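PDB 3EC4: putative Acetyltransferase from the GNAT family from Novosphingobium aromaticivorans DSM 12444, which probably transfers acyl groups, other than aminoacyl, to an acceptor molecule, as acetyltransferases of the GNAT family do. Local coordinates for residues His6-Pro11 with Met151-Asn156; Val65-Val70 with Ala215-Thr220; Leu85-Asp90 with Pro193-Tyr198; Leu178-Ile183 with Glu209-Arg214. One frame throughout, in Å; residues are numbered along the deposited sequence. Where two conformers were deposited one is given.

Contact 1. Residues His6-Pro11 with Met151-Asn156; sequences HPLDRP and MRPAPN
P153 carries this contact with its ring carbons. P153 CG sits 3.8 Å from L8 CD2 and 3.8 Å from P11 CB. The L8 and P153 side chains meet at a slant. P153 CB turns to the backbone of P7 and lies 3.7 Å from P7 O. Next along the chain, A154 CB rests 4.0 Å from P7 CG. At the other end the selenium of M151, a selenomethionine, comes to 3.9 Å from P11 O. No hydrogen bond crosses between the segments, so the contact is by van der Waals packing, and four of the six touching residues are buried.

Bonds within 6-11 set the shape of its surface. P7 to D9 form a short 3-10 turn. L8 N donates to H6 ND1 at 3.0 Å, nearly straight at 169° and in the plane of the ring, which limits the rotation of the imidazole. H6 N reaches D9 OD2 from above the carboxylate plane. D9 in turn forms a salt bridge with R216.

R10 is the N-cap of helix 11-17. Y194 of strand 192-198 packs on L8, P11, M151 and P153. L157, at the start of strand 157-165, touches P7 and L8.

Contact 2. Residues Val65-Val70 with Ala215-Thr220; sequences VEPEPV and ARRAMT
T220 turns its hydroxyl beside its own backbone N (chi1 -51°), and this brings OG1 to 3.2 Å from P67 O. The same rotation lays T220 CG2 against the ring of P69, where it is 4.0 Å from P69 CG. M219, a selenomethionine, is folded at chi2 (-77°) and chi3 (-76°). These two bends curl its methyl over the backbone at E66, with M219 CE 3.6 Å from E66 C. M219 CE also reaches V65 CG1, the two side chains crossing at about a right angle.

The backbones join as an antiparallel hydrogen-bonded pair. E66 N donates to T220 O at 3.0 Å, and T220 N returns a bond to E66 O at 2.8 Å. Strand 61-66 is the outermost strand on this side of the mixed sheet, and strand 214-226 lies next to it. Further back on 214-226, R216 and R217 both face Q86 and form a classic beta bulge.

R217 bends at chi3 and sets one face of its guanidinium against P67, with R217 NH2 3.5 Å from P67 CB. R217 NE bonds to A218 O. Salt bridges run from R217 to D9 and from E66 to R10. One water accepts from R217 NH2 and lies within bonding reach of P67 O and A218 O. A second donates to both E68 O and T220 O, linking the two segments just past the end of strand 61-66.

Contact 3. Residues Leu85-Asp90 with Pro193-Tyr198; sequences LQMIAD and PYLHSY
Q86 and H196 lie side by side on one face of the sheet, in the closely packed part of this contact. Q86 CG is opposite the backbone N (chi1 -174°) and the chain runs straight on, which lays it along the imidazole. Q86 CB is 3.5 Å from H196 CD2. Q86 NE2 donates to H196 NE2 at 3.0 Å. The bond is nearly straight but tilted 34° out of the ring plane, and the amide and ring planes are 53° apart. Q86 has further partners: its NE2 bonds to L8 O, and its OE1 accepts from R216.

The backbones form an antiparallel ladder, also tight. M87 N to L195 O is 2.8 Å, and L195 N returns to M87 O at 2.9 Å. Similar bonds join L85 with S197 and A89 N with P193 O. On the other face M87 CB meets L195 CD1 at 4.0 Å. At the start of 193-198, A89 CB meets P193 CB at the same distance.

The looser side is at Y198, which is exposed and points away. S197 OG bonds to Y198 O. L85, nearby, is partly exposed.

Strand 76-88 lies between strands 192-198 and 214-226 in the mixed sheet. M219 of 214-226 packs on Q86. Helix 202-210 lies over the face of L85, M87, L195 and S197, with I205 on L85 and S197 and Y208 on L195.

Contact 4. Residues Leu178-Ile183 with Glu209-Arg214; sequences LIRKVI and ESLGFR
L211 fits between I179 and R180 of helix 174-188, one methyl to each, and has more surface buried here than any other residue. L211 CD1 lies 3.6 Å from I179 CG2, and I179 CB and CD1 are also close to it. L211 CD2 rests 3.8 Å from R180 CG. Both pairs of side chains cross at about a right angle, so the leucine fork stands across the helix residues.

I179 and I183 are one helical turn apart and point toward the incoming chain. In I179, CG2 is opposite the backbone N, and CG1 lies beside it (chi1 -66°). This sets CG2 between two partners, since it also meets F213 CE1 at 4.1 Å. I183 CG2 takes the next place on the same ring, 4.0 Å from F213 CZ. I183 CD1 runs on to the backbone and is 3.8 Å from L211 O. No hydrogen bond crosses between the segments.

R180 extends past L211 CD2 and forms a cation-pi contact with F96. V160 of strand 157-165 touches both I183 and F213.

The turn that presents L211 and F213 is a Schellman motif closing helix 202-210. F213 N bonds to Y208 O, and G212 N bonds to E209 O at 3.2 Å. G212 is its C-prime residue, with a positive phi (101°) that suits glycine. The arrangement joins the last two helices of a GNAT fold at the point where the chain enters strand 214-226.

In the fold
The N-terminal segment 6-11 opens contact 1, which closes at the loop 151-156. Before that, 65-70 opens contact 2 and 85-90 opens contact 3. Both therefore start inside the loop of contact 1 and close beyond it, crossing it. Contact 3 closes at 193-198. Contact 4 starts before that, on helix 174-188, and closes at 209-214, so it crosses contact 3 and follows contact 1 in series. Contact 2 closes last, at 215-220, with contacts 3 and 4 nested within its loop. Contacts 2 and 3 pair neighbouring strands of one sheet. Contact 1 ties the N-terminal turn to the loop between strands 142-149 and 157-165, and contact 4 joins two helices. Contacts 1 and 4 do not touch.

Contact 1. Residues His6-Pro11 with Met151-Asn156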
# COMPACT_ATOMS: atom_id res chain seq x y z
N HIS A 6 -1.96 18.05 -4.74
CA HIS A 6 -1.13 16.98 -5.29
C HIS A 6 -1.92 15.66 -5.36
O HIS A 6 -2.76 15.40 -4.49
CB HIS A 6 0.06 16.83 -4.36
CG HIS A 6 1.24 16.16 -4.97
ND1 HIS A 6 1.27 14.81 -5.24
CD2 HIS A 6 2.44 16.64 -5.35
CE1 HIS A 6 2.43 14.49 -5.76
NE2 HIS A 6 3.17 15.58 -5.83
N PRO A 7 -1.69 14.83 -6.41
CA PRO A 7 -2.30 13.50 -6.45
C PRO A 7 -2.08 12.67 -5.20
O PRO A 7 -2.96 11.90 -4.82
CB PRO A 7 -1.62 12.82 -7.65
CG PRO A 7 -1.27 13.94 -8.54
CD PRO A 7 -0.89 15.08 -7.62
N LEU A 8 -0.92 12.84 -4.56
CA LEU A 8 -0.61 12.05 -3.36
C LEU A 8 -1.33 12.55 -2.10
O LEU A 8 -1.26 11.91 -1.05
CB LEU A 8 0.89 12.01 -3.13
CG LEU A 8 1.80 11.34 -4.16
CD1 LEU A 8 3.20 11.38 -3.54
CD2 LEU A 8 1.32 9.90 -4.39
N ASP A 9 -2.00 13.69 -2.16
CA ASP A 9 -2.79 14.14 -1.00
C ASP A 9 -4.01 13.26 -0.75
O ASP A 9 -4.56 13.24 0.34
CB ASP A 9 -3.23 15.58 -1.18
CG ASP A 9 -2.10 16.55 -1.13
OD1 ASP A 9 -0.99 16.22 -0.66
OD2 ASP A 9 -2.31 17.66 -1.63
N ARG A 10 -4.51 12.61 -1.78
CA ARG A 10 -5.63 11.72 -1.63
C ARG A 10 -5.40 10.48 -2.46
O ARG A 10 -5.94 10.35 -3.57
CB ARG A 10 -6.93 12.41 -2.05
CG ARG A 10 -7.30 13.68 -1.26
CD ARG A 10 -8.79 14.02 -1.45
NE ARG A 10 -9.56 12.98 -0.79
CZ ARG A 10 -10.81 12.63 -1.07
NH1 ARG A 10 -11.53 13.25 -2.00
NH2 ARG A 10 -11.34 11.64 -0.37
N PRO A 11 -4.48 9.60 -2.00
CA PRO A 11 -3.98 8.53 -2.89
C PRO A 11 -5.04 7.47 -3.21
O PRO A 11 -5.06 6.96 -4.32
CB PRO A 11 -2.75 7.97 -2.14
CG PRO A 11 -2.85 8.48 -0.76
CD PRO A 11 -3.81 9.62 -0.70
N MSE A 151 -0.89 1.30 -5.06
CA MSE A 151 -1.73 2.36 -5.65
C MSE A 151 -0.97 3.22 -6.66
O MSE A 151 0.27 3.40 -6.60
CB MSE A 151 -2.34 3.27 -4.57
CG MSE A 151 -3.12 2.53 -3.56
SE MSE A 151 -4.08 3.71 -2.37
CE MSE A 151 -3.84 2.65 -0.74
N ARG A 152 -1.73 3.75 -7.60
CA ARG A 152 -1.19 4.63 -8.63
C ARG A 152 -2.08 5.85 -8.76
O ARG A 152 -2.98 5.86 -9.55
CB ARG A 152 -1.11 3.89 -9.96
CG ARG A 152 -0.08 2.76 -9.93
CD ARG A 152 -0.18 1.86 -11.13
NE ARG A 152 0.79 0.79 -11.01
CZ ARG A 152 2.05 0.86 -11.39
NH1 ARG A 152 2.50 1.91 -12.05
NH2 ARG A 152 2.85 -0.18 -11.17
N PRO A 153 -1.84 6.87 -7.90
CA PRO A 153 -2.67 8.07 -7.83
C PRO A 153 -2.69 8.97 -9.09
O PRO A 153 -3.60 9.77 -9.26
CB PRO A 153 -2.12 8.81 -6.61
CG PRO A 153 -1.49 7.71 -5.76
CD PRO A 153 -0.82 6.86 -6.83
N ALA A 154 -1.66 8.84 -9.91
CA ALA A 154 -1.55 9.43 -11.22
C ALA A 154 -0.62 8.56 -12.09
O ALA A 154 0.15 7.75 -11.55
CB ALA A 154 -1.02 10.88 -11.13
N PRO A 155 -0.70 8.70 -13.42
CA PRO A 155 0.13 7.85 -14.28
C PRO A 155 1.61 7.78 -13.92
O PRO A 155 2.20 6.71 -14.07
CB PRO A 155 -0.10 8.44 -15.67
CG PRO A 155 -1.52 8.96 -15.58
CD PRO A 155 -1.53 9.61 -14.22
N ASN A 156 2.21 8.87 -13.44
CA ASN A 156 3.64 8.89 -13.12
C ASN A 156 3.97 8.64 -11.62
O ASN A 156 5.09 8.91 -11.20
CB ASN A 156 4.20 10.25 -13.50
CG ASN A 156 3.71 11.34 -12.57
OD1 ASN A 156 2.53 11.38 -12.18
ND2 ASN A 156 4.62 12.20 -12.17

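Contact 2. Residues Val65-Val70 with Ala215-Thr220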
# COMPACT_ATOMS: atom_id res chain seq x y z
N VAL A 65 -7.16 6.76 3.58
CA VAL A 65 -5.80 7.37 3.60
C VAL A 65 -5.99 8.80 3.12
O VAL A 65 -6.29 9.02 1.93
CB VAL A 65 -4.76 6.59 2.75
CG1 VAL A 65 -3.39 7.25 2.89
CG2 VAL A 65 -4.70 5.12 3.23
N GLU A 66 -5.93 9.73 4.07
CA GLU A 66 -6.23 11.14 3.84
C GLU A 66 -5.26 12.00 4.59
O GLU A 66 -4.53 11.50 5.42
CB GLU A 66 -7.66 11.45 4.25
CG GLU A 66 -8.70 10.56 3.56
CD GLU A 66 -8.95 10.88 2.09
OE1 GLU A 66 -8.54 11.96 1.63
OE2 GLU A 66 -9.60 10.06 1.36
N PRO A 67 -5.24 13.32 4.32
CA PRO A 67 -4.32 14.13 5.14
C PRO A 67 -4.66 14.11 6.66
O PRO A 67 -3.75 13.96 7.47
CB PRO A 67 -4.44 15.53 4.50
CG PRO A 67 -4.81 15.28 3.07
CD PRO A 67 -5.82 14.10 3.20
N GLU A 68 -5.94 14.15 7.02
CA GLU A 68 -6.37 14.19 8.41
C GLU A 68 -7.21 12.95 8.78
O GLU A 68 -7.73 12.28 7.90
CB GLU A 68 -7.18 15.46 8.62
CG GLU A 68 -6.39 16.71 8.27
CD GLU A 68 -5.13 16.87 9.14
OE1 GLU A 68 -5.12 16.34 10.27
OE2 GLU A 68 -4.15 17.53 8.68
N PRO A 69 -7.40 12.68 10.10
CA PRO A 69 -8.35 11.66 10.48
C PRO A 69 -9.70 11.93 9.80
O PRO A 69 -10.12 13.08 9.67
CB PRO A 69 -8.50 11.89 11.99
CG PRO A 69 -7.17 12.46 12.39
CD PRO A 69 -6.80 13.34 11.28
N VAL A 70 -10.34 10.85 9.37
CA VAL A 70 -11.74 10.92 8.92
C VAL A 70 -12.68 10.72 10.12
O VAL A 70 -12.59 9.72 10.87
CB VAL A 70 -12.02 9.90 7.81
CG1 VAL A 70 -13.49 9.99 7.37
CG2 VAL A 70 -11.06 10.11 6.61
N ALA A 215 10.86 12.59 3.01
CA ALA A 215 9.59 12.93 3.60
C ALA A 215 8.87 13.91 2.72
O ALA A 215 9.43 14.93 2.33
CB ALA A 215 9.79 13.53 5.01
N ARG A 216 7.63 13.60 2.39
CA ARG A 216 6.81 14.50 1.64
C ARG A 216 5.83 15.22 2.57
O ARG A 216 5.83 16.45 2.65
CB ARG A 216 6.06 13.79 0.53
CG ARG A 216 5.48 14.79 -0.44
CD ARG A 216 4.43 14.25 -1.32
NE ARG A 216 3.57 15.35 -1.71
CZ ARG A 216 2.29 15.52 -1.36
NH1 ARG A 216 1.60 14.64 -0.63
NH2 ARG A 216 1.69 16.60 -1.81
N ARG A 217 4.99 14.46 3.28
CA ARG A 217 4.08 15.04 4.23
C ARG A 217 3.51 13.98 5.15
O ARG A 217 3.55 12.77 4.86
CB ARG A 217 2.93 15.78 3.54
CG ARG A 217 2.00 14.90 2.74
CD ARG A 217 0.70 15.61 2.30
NE ARG A 217 -0.04 16.23 3.39
CZ ARG A 217 -1.03 17.09 3.25
NH1 ARG A 217 -1.47 17.46 2.04
NH2 ARG A 217 -1.58 17.58 4.32
N ALA A 218 2.93 14.46 6.24
CA ALA A 218 2.17 13.61 7.13
C ALA A 218 0.82 13.29 6.51
O ALA A 218 0.21 14.12 5.78
CB ALA A 218 1.97 14.29 8.51
N MSE A 219 0.38 12.06 6.76
CA MSE A 219 -0.95 11.59 6.38
C MSE A 219 -1.55 10.82 7.54
O MSE A 219 -0.89 10.57 8.55
CB MSE A 219 -0.89 10.72 5.11
CG MSE A 219 -0.28 11.40 3.88
SE MSE A 219 -1.51 12.62 3.06
CE MSE A 219 -2.62 11.29 2.22
N THR A 220 -2.82 10.44 7.40
CA THR A 220 -3.52 9.63 8.39
C THR A 220 -4.33 8.52 7.74
O THR A 220 -5.14 8.77 6.83
CB THR A 220 -4.49 10.48 9.21
OG1 THR A 220 -3.78 11.63 9.72
CG2 THR A 220 -5.11 9.70 10.36
O HOH W 1 -1.43 16.12 7.03
O HOH W 2 -7.67 9.50 7.71

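Contact 3. Residues Leu85-Asp90 with Pro193-Tyr198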
# COMPACT_ATOMS: atom_id res chain seq x y z
N LEU A 85 3.80 8.77 7.69
CA LEU A 85 4.70 9.69 7.01
C LEU A 85 4.68 9.23 5.57
O LEU A 85 5.04 8.07 5.30
CB LEU A 85 6.12 9.65 7.59
CG LEU A 85 7.13 10.57 6.87
CD1 LEU A 85 6.77 12.07 6.96
CD2 LEU A 85 8.56 10.33 7.32
N GLN A 86 4.23 10.09 4.68
CA GLN A 86 4.31 9.78 3.24
C GLN A 86 5.64 10.23 2.66
O GLN A 86 6.07 11.36 2.91
CB GLN A 86 3.14 10.45 2.51
CG GLN A 86 3.05 10.08 1.05
CD GLN A 86 1.96 10.89 0.36
OE1 GLN A 86 2.22 12.01 -0.06
NE2 GLN A 86 0.75 10.37 0.30
N MSE A 87 6.28 9.36 1.88
CA MSE A 87 7.64 9.57 1.33
C MSE A 87 7.69 9.37 -0.17
O MSE A 87 6.91 8.61 -0.71
CB MSE A 87 8.67 8.65 2.02
CG MSE A 87 8.57 8.72 3.50
SE MSE A 87 9.89 7.72 4.45
CE MSE A 87 11.42 8.88 4.22
N ILE A 88 8.58 10.10 -0.83
CA ILE A 88 8.69 10.10 -2.28
C ILE A 88 10.13 9.89 -2.68
O ILE A 88 11.04 10.44 -2.06
CB ILE A 88 8.06 11.41 -2.88
CG1 ILE A 88 7.85 11.33 -4.39
CG2 ILE A 88 8.85 12.64 -2.52
CD1 ILE A 88 6.97 12.52 -4.93
N ALA A 89 10.33 9.13 -3.74
CA ALA A 89 11.68 8.93 -4.28
C ALA A 89 11.77 9.59 -5.65
O ALA A 89 11.68 8.90 -6.66
CB ALA A 89 12.05 7.43 -4.34
N ASP A 90 11.94 10.91 -5.69
CA ASP A 90 11.93 11.62 -6.97
C ASP A 90 13.30 11.99 -7.48
O ASP A 90 13.42 12.72 -8.49
CB ASP A 90 11.02 12.85 -6.94
CG ASP A 90 11.35 13.82 -5.80
OD1 ASP A 90 12.27 13.58 -4.99
OD2 ASP A 90 10.61 14.81 -5.70
N PRO A 193 8.42 6.54 -7.42
CA PRO A 193 8.00 5.78 -6.26
C PRO A 193 7.59 6.66 -5.12
O PRO A 193 8.18 7.72 -4.91
CB PRO A 193 9.26 4.98 -5.87
CG PRO A 193 10.15 5.01 -7.08
CD PRO A 193 9.85 6.31 -7.73
N TYR A 194 6.58 6.21 -4.40
CA TYR A 194 6.22 6.77 -3.09
C TYR A 194 5.78 5.65 -2.16
O TYR A 194 5.49 4.54 -2.60
CB TYR A 194 5.12 7.83 -3.25
CG TYR A 194 3.74 7.26 -3.36
CD1 TYR A 194 3.27 6.77 -4.57
CD2 TYR A 194 2.88 7.27 -2.28
CE1 TYR A 194 1.98 6.23 -4.67
CE2 TYR A 194 1.63 6.78 -2.37
CZ TYR A 194 1.18 6.25 -3.58
OH TYR A 194 -0.10 5.75 -3.66
N LEU A 195 5.71 5.93 -0.87
CA LEU A 195 5.25 4.97 0.10
C LEU A 195 4.78 5.68 1.33
O LEU A 195 4.99 6.86 1.48
CB LEU A 195 6.35 3.96 0.45
CG LEU A 195 7.68 4.53 1.02
CD1 LEU A 195 7.54 4.88 2.50
CD2 LEU A 195 8.87 3.57 0.79
N HIS A 196 4.10 4.94 2.17
CA HIS A 196 3.76 5.41 3.51
C HIS A 196 4.46 4.54 4.52
O HIS A 196 4.53 3.31 4.36
CB HIS A 196 2.24 5.32 3.78
CG HIS A 196 1.41 6.21 2.90
ND1 HIS A 196 0.77 5.75 1.77
CD2 HIS A 196 1.16 7.55 2.96
CE1 HIS A 196 0.14 6.75 1.18
NE2 HIS A 196 0.35 7.85 1.89
N SER A 197 4.97 5.16 5.58
CA SER A 197 5.40 4.45 6.78
C SER A 197 4.48 4.87 7.91
O SER A 197 4.03 5.98 7.89
CB SER A 197 6.80 4.89 7.15
OG SER A 197 7.32 4.18 8.28
N TYR A 198 4.34 4.05 8.94
CA TYR A 198 3.82 4.55 10.19
C TYR A 198 4.79 5.64 10.63
O TYR A 198 6.01 5.47 10.47
CB TYR A 198 3.72 3.45 11.25
CG TYR A 198 2.63 2.46 10.94
CD1 TYR A 198 1.32 2.76 11.27
CD2 TYR A 198 2.89 1.29 10.27
CE1 TYR A 198 0.31 1.91 11.00
CE2 TYR A 198 1.84 0.39 9.98
CZ TYR A 198 0.55 0.73 10.34
OH TYR A 198 -0.51 -0.10 10.11

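Contact 4. Residues Leu178-Ile183 with Glu209-Arg214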
# COMPACT_ATOMS: atom_id res chain seq x y z
N LEU A 178 14.78 -5.87 -2.00
CA LEU A 178 13.47 -5.95 -2.66
C LEU A 178 12.90 -4.57 -3.03
O LEU A 178 12.38 -4.39 -4.14
CB LEU A 178 12.50 -6.72 -1.76
CG LEU A 178 12.81 -8.24 -1.79
CD1 LEU A 178 12.25 -9.01 -0.61
CD2 LEU A 178 12.26 -8.86 -3.13
N ILE A 179 12.98 -3.61 -2.11
CA ILE A 179 12.59 -2.24 -2.44
C ILE A 179 13.39 -1.72 -3.66
O ILE A 179 12.83 -1.12 -4.57
CB ILE A 179 12.71 -1.30 -1.22
CG1 ILE A 179 11.68 -1.71 -0.15
CG2 ILE A 179 12.49 0.18 -1.68
CD1 ILE A 179 11.96 -1.26 1.29
N ARG A 180 14.70 -1.93 -3.66
CA ARG A 180 15.52 -1.55 -4.82
C ARG A 180 14.97 -2.11 -6.12
O ARG A 180 14.92 -1.42 -7.12
CB ARG A 180 16.96 -2.02 -4.67
CG ARG A 180 17.81 -1.27 -3.62
CD ARG A 180 19.16 -1.91 -3.56
NE ARG A 180 20.17 -1.32 -2.68
CZ ARG A 180 20.90 -0.25 -3.00
NH1 ARG A 180 20.69 0.38 -4.14
NH2 ARG A 180 21.83 0.20 -2.17
N LYS A 181 14.60 -3.38 -6.12
CA LYS A 181 14.11 -4.02 -7.33
C LYS A 181 12.79 -3.40 -7.77
O LYS A 181 12.57 -3.07 -8.93
CB LYS A 181 13.94 -5.50 -7.12
CG LYS A 181 13.58 -6.25 -8.40
CD LYS A 181 14.68 -6.24 -9.44
CE LYS A 181 14.26 -7.09 -10.63
NZ LYS A 181 15.24 -7.07 -11.68
N VAL A 182 11.87 -3.24 -6.83
CA VAL A 182 10.59 -2.62 -7.17
C VAL A 182 10.76 -1.19 -7.80
O VAL A 182 10.13 -0.87 -8.83
CB VAL A 182 9.65 -2.57 -5.91
CG1 VAL A 182 8.39 -1.66 -6.25
CG2 VAL A 182 9.19 -3.97 -5.49
N ILE A 183 11.59 -0.34 -7.18
CA ILE A 183 11.75 1.05 -7.64
C ILE A 183 12.53 1.17 -8.97
O ILE A 183 12.28 2.07 -9.72
CB ILE A 183 12.31 1.99 -6.54
CG1 ILE A 183 13.75 1.67 -6.17
CG2 ILE A 183 11.36 2.00 -5.33
CD1 ILE A 183 14.34 2.65 -5.08
N GLU A 209 14.83 6.51 3.77
CA GLU A 209 15.79 7.59 3.47
C GLU A 209 17.06 7.08 2.79
O GLU A 209 17.56 7.70 1.85
CB GLU A 209 16.14 8.38 4.73
CG GLU A 209 15.00 9.25 5.17
CD GLU A 209 15.26 9.87 6.55
OE1 GLU A 209 16.16 9.42 7.27
OE2 GLU A 209 14.55 10.82 6.86
N SER A 210 17.58 5.94 3.24
CA SER A 210 18.81 5.38 2.67
C SER A 210 18.60 4.78 1.27
O SER A 210 19.55 4.48 0.56
CB SER A 210 19.43 4.37 3.65
OG SER A 210 19.60 4.98 4.93
N LEU A 211 17.35 4.60 0.89
CA LEU A 211 16.97 4.06 -0.42
C LEU A 211 16.45 5.17 -1.34
O LEU A 211 15.90 4.88 -2.39
CB LEU A 211 15.90 2.99 -0.25
CG LEU A 211 16.41 1.67 0.37
CD1 LEU A 211 15.13 0.84 0.71
CD2 LEU A 211 17.32 0.98 -0.58
N GLY A 212 16.63 6.43 -0.95
CA GLY A 212 16.30 7.52 -1.88
C GLY A 212 14.97 8.21 -1.64
O GLY A 212 14.58 9.11 -2.40
N PHE A 213 14.25 7.78 -0.60
CA PHE A 213 12.94 8.40 -0.28
C PHE A 213 13.13 9.58 0.65
O PHE A 213 13.95 9.55 1.55
CB PHE A 213 11.97 7.45 0.37
CG PHE A 213 11.48 6.37 -0.55
CD1 PHE A 213 12.26 5.26 -0.80
CD2 PHE A 213 10.25 6.49 -1.19
CE1 PHE A 213 11.79 4.26 -1.65
CE2 PHE A 213 9.77 5.49 -2.02
CZ PHE A 213 10.54 4.39 -2.24
N ARG A 214 12.36 10.63 0.42
CA ARG A 214 12.38 11.78 1.31
C ARG A 214 10.97 11.99 1.81
O ARG A 214 10.01 11.62 1.12
CB ARG A 214 12.90 13.03 0.57
CG ARG A 214 11.97 13.62 -0.52
CD ARG A 214 12.69 14.71 -1.36
NE ARG A 214 11.85 15.16 -2.48
CZ ARG A 214 10.75 15.89 -2.35
NH1 ARG A 214 10.38 16.33 -1.17
NH2 ARG A 214 10.03 16.21 -3.40